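Local atomic coordinates of intracellular serine protease (Bacillus licheniformis, PDB entry 4ZOQ), a protein that acts as a lanthipeptide protease that cleaves peptide bonds sequence-specifically, probably as a serine endopeptidase of the subtilase family. Residues L49-L54 / T84-Q89; V200-N205 / L277-V282; A283-L288 / V331-A336. One frame throughout, in Å; residues are numbered along the deposited sequence.

Contact 1. Residues L49-L54 / T84-Q89; sequences LIDSGL and TGHGTQ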
loop_
_atom_site.group_PDB
_atom_site.type_symbol
_atom_site.label_atom_id
_atom_site.label_comp_id
_atom_site.label_asym_id
_atom_site.label_seq_id
_atom_site.Cartn_x
_atom_site.Cartn_y
_atom_site.Cartn_z
ATOM N N LEU B 49 -5.661 -4.510 -1.216
ATOM C CA LEU B 49 -4.599 -4.134 -2.121
ATOM C C LEU B 49 -5.006 -2.935 -2.969
ATOM O O LEU B 49 -5.598 -3.116 -4.033
ATOM C CB LEU B 49 -4.271 -5.305 -3.037
ATOM C CG LEU B 49 -3.071 -5.059 -3.954
ATOM C CD1 LEU B 49 -1.781 -5.427 -3.258
ATOM C CD2 LEU B 49 -3.223 -5.796 -5.294
ATOM N N ILE B 50 -4.717 -1.718 -2.507
ATOM C CA ILE B 50 -5.089 -0.521 -3.274
ATOM C C ILE B 50 -3.982 -0.222 -4.267
ATOM O O ILE B 50 -2.996 0.431 -3.939
ATOM C CB ILE B 50 -5.329 0.704 -2.366
ATOM C CG1 ILE B 50 -6.434 0.393 -1.372
ATOM C CG2 ILE B 50 -5.678 1.919 -3.179
ATOM C CD1 ILE B 50 -6.805 1.487 -0.542
ATOM N N ASP B 51 -4.161 -0.665 -5.503
ATOM C CA ASP B 51 -3.048 -0.696 -6.423
ATOM C C ASP B 51 -3.597 -0.682 -7.841
ATOM O O ASP B 51 -4.655 -0.101 -8.086
ATOM C CB ASP B 51 -2.183 -1.942 -6.184
ATOM C CG ASP B 51 -0.677 -1.677 -6.371
ATOM O OD1 ASP B 51 -0.250 -1.304 -7.494
ATOM O OD2 ASP B 51 0.090 -1.922 -5.421
ATOM N N SER B 52 -2.868 -1.316 -8.758
ATOM C CA SER B 52 -3.186 -1.288 -10.191
ATOM C C SER B 52 -3.982 -2.512 -10.666
ATOM O O SER B 52 -3.937 -2.875 -11.847
ATOM C CB SER B 52 -1.909 -1.156 -11.022
ATOM O OG SER B 52 -1.183 -2.368 -11.021
ATOM N N GLY B 53 -4.677 -3.167 -9.750
ATOM C CA GLY B 53 -5.427 -4.359 -10.098
ATOM C C GLY B 53 -4.655 -5.591 -9.711
ATOM O O GLY B 53 -3.756 -5.533 -8.889
ATOM N N LEU B 54 -4.962 -6.716 -10.326
ATOM C CA LEU B 54 -4.296 -7.933 -9.911
ATOM C C LEU B 54 -4.456 -8.998 -10.958
ATOM O O LEU B 54 -5.524 -9.174 -11.526
ATOM C CB LEU B 54 -4.841 -8.405 -8.561
ATOM C CG LEU B 54 -4.272 -9.654 -7.888
ATOM C CD1 LEU B 54 -2.762 -9.563 -7.742
ATOM C CD2 LEU B 54 -4.880 -9.812 -6.537
ATOM N N THR B 84 -0.433 -2.978 -15.762
ATOM C CA THR B 84 0.937 -2.516 -15.555
ATOM C C THR B 84 1.813 -3.532 -14.807
ATOM O O THR B 84 3.032 -3.562 -15.004
ATOM C CB THR B 84 0.958 -1.194 -14.783
ATOM O OG1 THR B 84 0.571 -1.435 -13.421
ATOM C CG2 THR B 84 -0.003 -0.204 -15.409
ATOM N N GLY B 85 1.189 -4.390 -13.994
ATOM C CA GLY B 85 1.932 -5.381 -13.225
ATOM C C GLY B 85 2.280 -4.953 -11.798
ATOM O O GLY B 85 2.747 -5.748 -10.987
ATOM N N HIS B 86 2.047 -3.684 -11.498
ATOM C CA HIS B 86 2.434 -3.098 -10.237
ATOM C C HIS B 86 1.714 -3.712 -9.037
ATOM O O HIS B 86 2.338 -3.983 -8.018
ATOM C CB HIS B 86 2.176 -1.596 -10.295
ATOM C CG HIS B 86 2.738 -0.840 -9.138
ATOM N ND1 HIS B 86 1.994 -0.544 -8.012
ATOM C CD2 HIS B 86 3.955 -0.276 -8.945
ATOM C CE1 HIS B 86 2.740 0.143 -7.164
ATOM N NE2 HIS B 86 3.932 0.323 -7.708
ATOM N N GLY B 87 0.403 -3.919 -9.152
ATOM C CA GLY B 87 -0.380 -4.474 -8.061
ATOM C C GLY B 87 -0.049 -5.928 -7.790
ATOM O O GLY B 87 -0.129 -6.391 -6.655
ATOM N N THR B 88 0.272 -6.652 -8.854
ATOM C CA THR B 88 0.709 -8.047 -8.786
ATOM C C THR B 88 2.062 -8.183 -8.111
ATOM O O THR B 88 2.302 -9.141 -7.387
ATOM C CB THR B 88 0.754 -8.678 -10.180
ATOM O OG1 THR B 88 -0.563 -8.621 -10.733
ATOM C CG2 THR B 88 1.188 -10.129 -10.116
ATOM N N GLN B 89 2.958 -7.238 -8.355
ATOM C CA GLN B 89 4.229 -7.284 -7.647
ATOM C C GLN B 89 3.991 -7.027 -6.141
ATOM O O GLN B 89 4.504 -7.759 -5.286
ATOM C CB GLN B 89 5.204 -6.263 -8.228
ATOM C CG GLN B 89 5.500 -6.526 -9.695
ATOM C CD GLN B 89 6.496 -5.542 -10.279
ATOM O OE1 GLN B 89 6.182 -4.371 -10.484
ATOM N NE2 GLN B 89 7.716 -6.013 -10.528
#
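D51 and H86 meet through a single nearly straight hydrogen bond, H86 ND1 donating to D51 OD1 at an N-H...O angle of 172°. The modelled separation of ND1 and OD1, 2.4 Å, is unusually short, and its exact value is doubtful. The oxygen lies at the imidazole edge, close to the ring plane, with the carboxylate turned 45° against the ring. With CG anti to the backbone N (chi1 -171°), the H86 ring presents ND1 to the D51 carboxylate. The other carboxylate oxygen, OD2, is bonded to T90 OG1 one turn further along the helix, which helps fix the rotation of the carboxylate.

A second polar link ties the loop after the strand to the helix start: G87 N donates to S52 OG at 2.9 Å. S52 OG also bonds D82 OD1, and D82 OD2 takes up T88 OG1, so D82 braces both segments from outside. Within its own segment, H86 N makes a weak bond to T84 OG1.

The remaining contact is packing around G87, whose lack of a side chain lets backbones come close: its CA lies 3.3 Å from D51 CG and 3.6 Å from G53 O. L49 CD2 lies 3.4 Å from G87 O, and L54 CD1 rests against T88. The end of strand 46-51 thus meets the start of helix 86-97, the setting of the Asp-His pair of a subtilisin-type charge relay system, the role predicted for D51 and H86.

Contact 2. Residues V200-N205 / L277-V282; sequences VSVGSN and LAAPQV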
loop_
_atom_site.group_PDB
_atom_site.type_symbol
_atom_site.label_atom_id
_atom_site.label_comp_id
_atom_site.label_asym_id
_atom_site.label_seq_id
_atom_site.Cartn_x
_atom_site.Cartn_y
_atom_site.Cartn_z
ATOM N N VAL B 200 0.840 4.185 8.339
ATOM C CA VAL B 200 2.190 3.717 8.652
ATOM C C VAL B 200 3.105 3.839 7.426
ATOM O O VAL B 200 2.992 3.059 6.467
ATOM C CB VAL B 200 2.156 2.257 9.119
ATOM C CG1 VAL B 200 3.558 1.763 9.481
ATOM C CG2 VAL B 200 1.190 2.094 10.310
ATOM N N SER B 201 4.029 4.792 7.457
ATOM C CA SER B 201 4.903 5.020 6.310
ATOM C C SER B 201 6.118 4.056 6.315
ATOM O O SER B 201 6.840 3.975 7.301
ATOM C CB SER B 201 5.365 6.469 6.306
ATOM O OG SER B 201 6.135 6.734 5.167
ATOM N N VAL B 202 6.329 3.321 5.218
ATOM C CA VAL B 202 7.348 2.269 5.168
ATOM C C VAL B 202 8.429 2.538 4.095
ATOM O O VAL B 202 8.115 2.701 2.905
ATOM C CB VAL B 202 6.702 0.869 4.897
ATOM C CG1 VAL B 202 7.741 -0.238 4.863
ATOM C CG2 VAL B 202 5.601 0.550 5.916
ATOM N N GLY B 203 9.689 2.554 4.529
ATOM C CA GLY B 203 10.838 2.711 3.652
ATOM C C GLY B 203 11.473 1.383 3.280
ATOM O O GLY B 203 11.036 0.321 3.723
ATOM N N SER B 204 12.522 1.432 2.478
ATOM C CA SER B 204 13.097 0.220 1.932
ATOM C C SER B 204 14.571 0.069 2.322
ATOM O O SER B 204 15.331 1.011 2.154
ATOM C CB SER B 204 12.963 0.219 0.405
ATOM O OG SER B 204 13.715 -0.859 -0.161
ATOM N N ASN B 205 14.964 -1.083 2.875
ATOM C CA ASN B 205 16.377 -1.308 3.143
ATOM C C ASN B 205 16.975 -2.349 2.161
ATOM O O ASN B 205 16.266 -3.036 1.417
ATOM C CB ASN B 205 16.630 -1.732 4.614
ATOM C CG ASN B 205 16.006 -3.087 4.984
ATOM O OD1 ASN B 205 14.889 -3.155 5.490
ATOM N ND2 ASN B 205 16.729 -4.174 4.718
ATOM N N LEU B 277 7.448 -2.255 -2.587
ATOM C CA LEU B 277 7.681 -3.645 -2.300
ATOM C C LEU B 277 8.020 -3.832 -0.822
ATOM O O LEU B 277 7.991 -4.945 -0.314
ATOM C CB LEU B 277 8.811 -4.173 -3.176
ATOM C CG LEU B 277 8.551 -4.012 -4.675
ATOM C CD1 LEU B 277 9.721 -4.553 -5.473
ATOM C CD2 LEU B 277 7.215 -4.657 -5.111
ATOM N N ALA B 278 8.313 -2.739 -0.128
ATOM C CA ALA B 278 8.620 -2.847 1.282
ATOM C C ALA B 278 7.361 -2.808 2.085
ATOM O O ALA B 278 7.183 -3.640 2.977
ATOM C CB ALA B 278 9.576 -1.748 1.731
ATOM N N ALA B 279 6.489 -1.849 1.771
ATOM C CA ALA B 279 5.247 -1.684 2.526
ATOM C C ALA B 279 4.400 -2.974 2.647
ATOM O O ALA B 279 3.926 -3.278 3.746
ATOM C CB ALA B 279 4.418 -0.548 1.949
ATOM N N PRO B 280 4.189 -3.715 1.538
ATOM C CA PRO B 280 3.380 -4.933 1.666
ATOM C C PRO B 280 4.013 -6.057 2.510
ATOM O O PRO B 280 3.266 -6.903 3.041
ATOM C CB PRO B 280 3.208 -5.401 0.214
ATOM C CG PRO B 280 4.270 -4.715 -0.561
ATOM C CD PRO B 280 4.479 -3.404 0.130
ATOM N N GLN B 281 5.342 -6.040 2.669
ATOM C CA GLN B 281 6.002 -6.993 3.541
ATOM C C GLN B 281 5.576 -6.750 4.983
ATOM O O GLN B 281 5.385 -7.684 5.743
ATOM C CB GLN B 281 7.513 -6.924 3.403
ATOM C CG GLN B 281 8.012 -7.426 2.075
ATOM C CD GLN B 281 9.518 -7.341 1.960
ATOM O OE1 GLN B 281 10.248 -7.899 2.800
ATOM N NE2 GLN B 281 10.006 -6.633 0.928
ATOM N N VAL B 282 5.448 -5.485 5.351
ATOM C CA VAL B 282 4.946 -5.103 6.656
ATOM C C VAL B 282 3.437 -5.391 6.763
ATOM O O VAL B 282 2.959 -5.879 7.786
ATOM C CB VAL B 282 5.237 -3.597 6.939
ATOM C CG1 VAL B 282 4.794 -3.199 8.362
ATOM C CG2 VAL B 282 6.707 -3.313 6.728
#
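V202 points from strand 200-205 toward the N-terminal part of helix 275-297, its isopropyl group spread over A278, A279 and V282. The axes of the strand and helix segments come within 7.1 Å at an angle of 118°. With CG1 anti to the backbone N (chi1 -179°), V202 lays this methyl over the A278-A279 peptide, CG1 standing 3.7 Å from A279 N. The same CG1 meets V282 CG2, also at 3.7 Å, and the V202 and V282 side chains lie alongside one another, pointing opposite ways. A279 approaches from beside: its CB lies 4.0 Å from V202 CB.

A278 turns its methyl toward the strand backbone, where CB comes within 3.2 Å of G203 O and 4.1 Å of S204 CB. S204 directs its hydroxyl to Y214 and S212 instead, and S201 bonds E220. On the helix, P280 has no N-H to give and the regular bonding is broken here; Q281 NE2 bonds L277 O at 2.9 Å, approaching from above the carbonyl plane, and also reaches P226 O.

L277-P280 directly follow S276, the predicted charge-relay serine, and complete the GTSxAxP signature of subtilases. The contact is buried and mainly apolar. With no hydrogen bond across it, nothing directional fixes the pairing, and the closeness of strand and helix rests on the shape fit of small methyl groups.

Contact 3. Residues A283-L288 / V331-A336; sequences AGTAAL and VRAYQA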
loop_
_atom_site.group_PDB
_atom_site.type_symbol
_atom_site.label_atom_id
_atom_site.label_comp_id
_atom_site.label_asym_id
_atom_site.label_seq_id
_atom_site.Cartn_x
_atom_site.Cartn_y
_atom_site.Cartn_z
ATOM N N ALA B 283 2.687 -5.088 5.707
ATOM C CA ALA B 283 1.269 -5.399 5.711
ATOM C C ALA B 283 1.080 -6.920 5.862
ATOM O O ALA B 283 0.248 -7.371 6.675
ATOM C CB ALA B 283 0.597 -4.887 4.451
ATOM N N GLY B 284 1.884 -7.695 5.115
ATOM C CA GLY B 284 1.863 -9.146 5.193
ATOM C C GLY B 284 2.196 -9.626 6.592
ATOM O O GLY B 284 1.526 -10.514 7.132
ATOM N N THR B 285 3.201 -8.994 7.197
ATOM C CA THR B 285 3.577 -9.323 8.568
ATOM C C THR B 285 2.436 -8.984 9.539
ATOM O O THR B 285 2.143 -9.758 10.462
ATOM C CB THR B 285 4.848 -8.579 9.022
ATOM O OG1 THR B 285 5.937 -8.866 8.123
ATOM C CG2 THR B 285 5.231 -9.021 10.449
ATOM N N ALA B 286 1.772 -7.851 9.319
ATOM C CA ALA B 286 0.635 -7.478 10.166
ATOM C C ALA B 286 -0.487 -8.518 10.099
ATOM O O ALA B 286 -1.074 -8.890 11.126
ATOM C CB ALA B 286 0.102 -6.119 9.777
ATOM N N ALA B 287 -0.782 -8.975 8.882
ATOM C CA ALA B 287 -1.790 -10.014 8.672
ATOM C C ALA B 287 -1.367 -11.294 9.399
ATOM O O ALA B 287 -2.205 -12.007 9.951
ATOM C CB ALA B 287 -2.008 -10.274 7.183
ATOM N N LEU B 288 -0.070 -11.569 9.433
ATOM C CA LEU B 288 0.377 -12.749 10.173
ATOM C C LEU B 288 0.114 -12.622 11.681
ATOM O O LEU B 288 -0.335 -13.582 12.311
ATOM C CB LEU B 288 1.861 -13.026 9.926
ATOM C CG LEU B 288 2.241 -13.749 8.639
ATOM C CD1 LEU B 288 3.722 -14.160 8.714
ATOM C CD2 LEU B 288 1.329 -14.973 8.431
ATOM N N VAL B 331 11.297 -4.367 9.961
ATOM C CA VAL B 331 10.337 -5.402 10.302
ATOM C C VAL B 331 10.831 -6.802 9.931
ATOM O O VAL B 331 11.341 -7.015 8.849
ATOM C CB VAL B 331 8.966 -5.143 9.608
ATOM C CG1 VAL B 331 8.051 -6.381 9.704
ATOM C CG2 VAL B 331 8.307 -3.931 10.227
ATOM N N ARG B 332 10.673 -7.749 10.841
ATOM C CA ARG B 332 11.004 -9.152 10.576
ATOM C C ARG B 332 9.860 -10.009 11.069
ATOM O O ARG B 332 9.613 -10.091 12.283
ATOM C CB ARG B 332 12.319 -9.562 11.239
ATOM C CG ARG B 332 13.558 -8.848 10.666
ATOM C CD ARG B 332 14.765 -9.151 11.555
ATOM N NE ARG B 332 14.501 -8.649 12.909
ATOM C CZ ARG B 332 15.343 -8.749 13.938
ATOM N NH1 ARG B 332 16.516 -9.361 13.769
ATOM N NH2 ARG B 332 14.997 -8.247 15.135
ATOM N N ALA B 333 9.154 -10.645 10.138
ATOM C CA ALA B 333 7.953 -11.407 10.490
ATOM C C ALA B 333 8.216 -12.486 11.548
ATOM O O ALA B 333 7.424 -12.616 12.475
ATOM C CB ALA B 333 7.359 -12.044 9.238
ATOM N N TYR B 334 9.315 -13.243 11.434
ATOM C CA TYR B 334 9.566 -14.319 12.412
ATOM C C TYR B 334 9.806 -13.751 13.803
ATOM O O TYR B 334 9.433 -14.360 14.787
ATOM C CB TYR B 334 10.746 -15.214 11.998
ATOM C CG TYR B 334 12.101 -14.603 12.227
ATOM C CD1 TYR B 334 12.702 -13.816 11.233
ATOM C CD2 TYR B 334 12.788 -14.811 13.429
ATOM C CE1 TYR B 334 13.943 -13.244 11.432
ATOM C CE2 TYR B 334 14.022 -14.257 13.635
ATOM C CZ TYR B 334 14.604 -13.469 12.629
ATOM O OH TYR B 334 15.840 -12.904 12.819
ATOM N N GLN B 335 10.413 -12.571 13.879
ATOM C CA GLN B 335 10.642 -11.936 15.166
ATOM C C GLN B 335 9.317 -11.476 15.745
ATOM O O GLN B 335 9.092 -11.566 16.945
ATOM C CB GLN B 335 11.568 -10.732 15.043
ATOM C CG GLN B 335 13.026 -11.052 14.881
ATOM C CD GLN B 335 13.624 -11.824 16.039
ATOM O OE1 GLN B 335 12.995 -12.003 17.103
ATOM N NE2 GLN B 335 14.891 -12.221 15.870
ATOM N N ALA B 336 8.451 -10.965 14.869
ATOM C CA ALA B 336 7.121 -10.523 15.272
ATOM C C ALA B 336 6.359 -11.649 15.946
ATOM O O ALA B 336 5.781 -11.465 17.024
ATOM C CB ALA B 336 6.334 -10.003 14.056
#
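T285 and A333 bring the two backbones closest, with CA atoms 5.2 Å apart, where the long helix 275-297 of the subtilisin-type fold receives the start of the C-terminal helix 333-338. Segment 283-288 is regular helix throughout. Segment 331-336 arrives as an extended loop at V331, passes R332 in the N-cap position and then turns into helix, A336 N bonding R332 O at 3.0 Å. No hydrogen bond links the segments; A333 N is instead taken up by Q29 OE1, and the backbone of V331 bonds that of T224.

T285 carries most of the contact. Its OG1 stands beside its own backbone N (chi1 -57°), from where it bonds Q281 O one turn back, so the buried hydroxyl is satisfied within its helix. That leaves CG2, anti to the backbone N, to reach across to the second helix and rest against A333 and A336, 3.6 Å from A333 CA and 3.9 Å from A336 CB. V331 meets T285 tip to tip, its CG1 coming to 3.6 Å from T285 OG1, a contact of methyl with hydroxyl oxygen. The small side chain of A333 lets the threonine methyl come up to its CA. I97 of helix 86-97 and L310 of helix 303-313 also pack on T285. One turn beyond T285, L288 extends the apolar patch, its CD1 lying 4.2 Å from A333 CB.

Helix 275-297 joins contacts 2 and 3, whose centres lie about 11 Å apart and which touch directly where V282 CG2 packs on V331 CG2 at 3.9 Å. Contact 1 lies about 15 Å from contact 2, centre to centre, and meets it through Q89 CB and L277 CD2, 4.0 Å apart; both draw on the same central sheet. S276, the predicted charge-relay serine, is close to both: its side chain is about 4 Å from that of H86 in contact 1 and about 7 Å from that of A279 in contact 2. Contact 3 stands away from this site, its centre about 21 Å from that of contact 1.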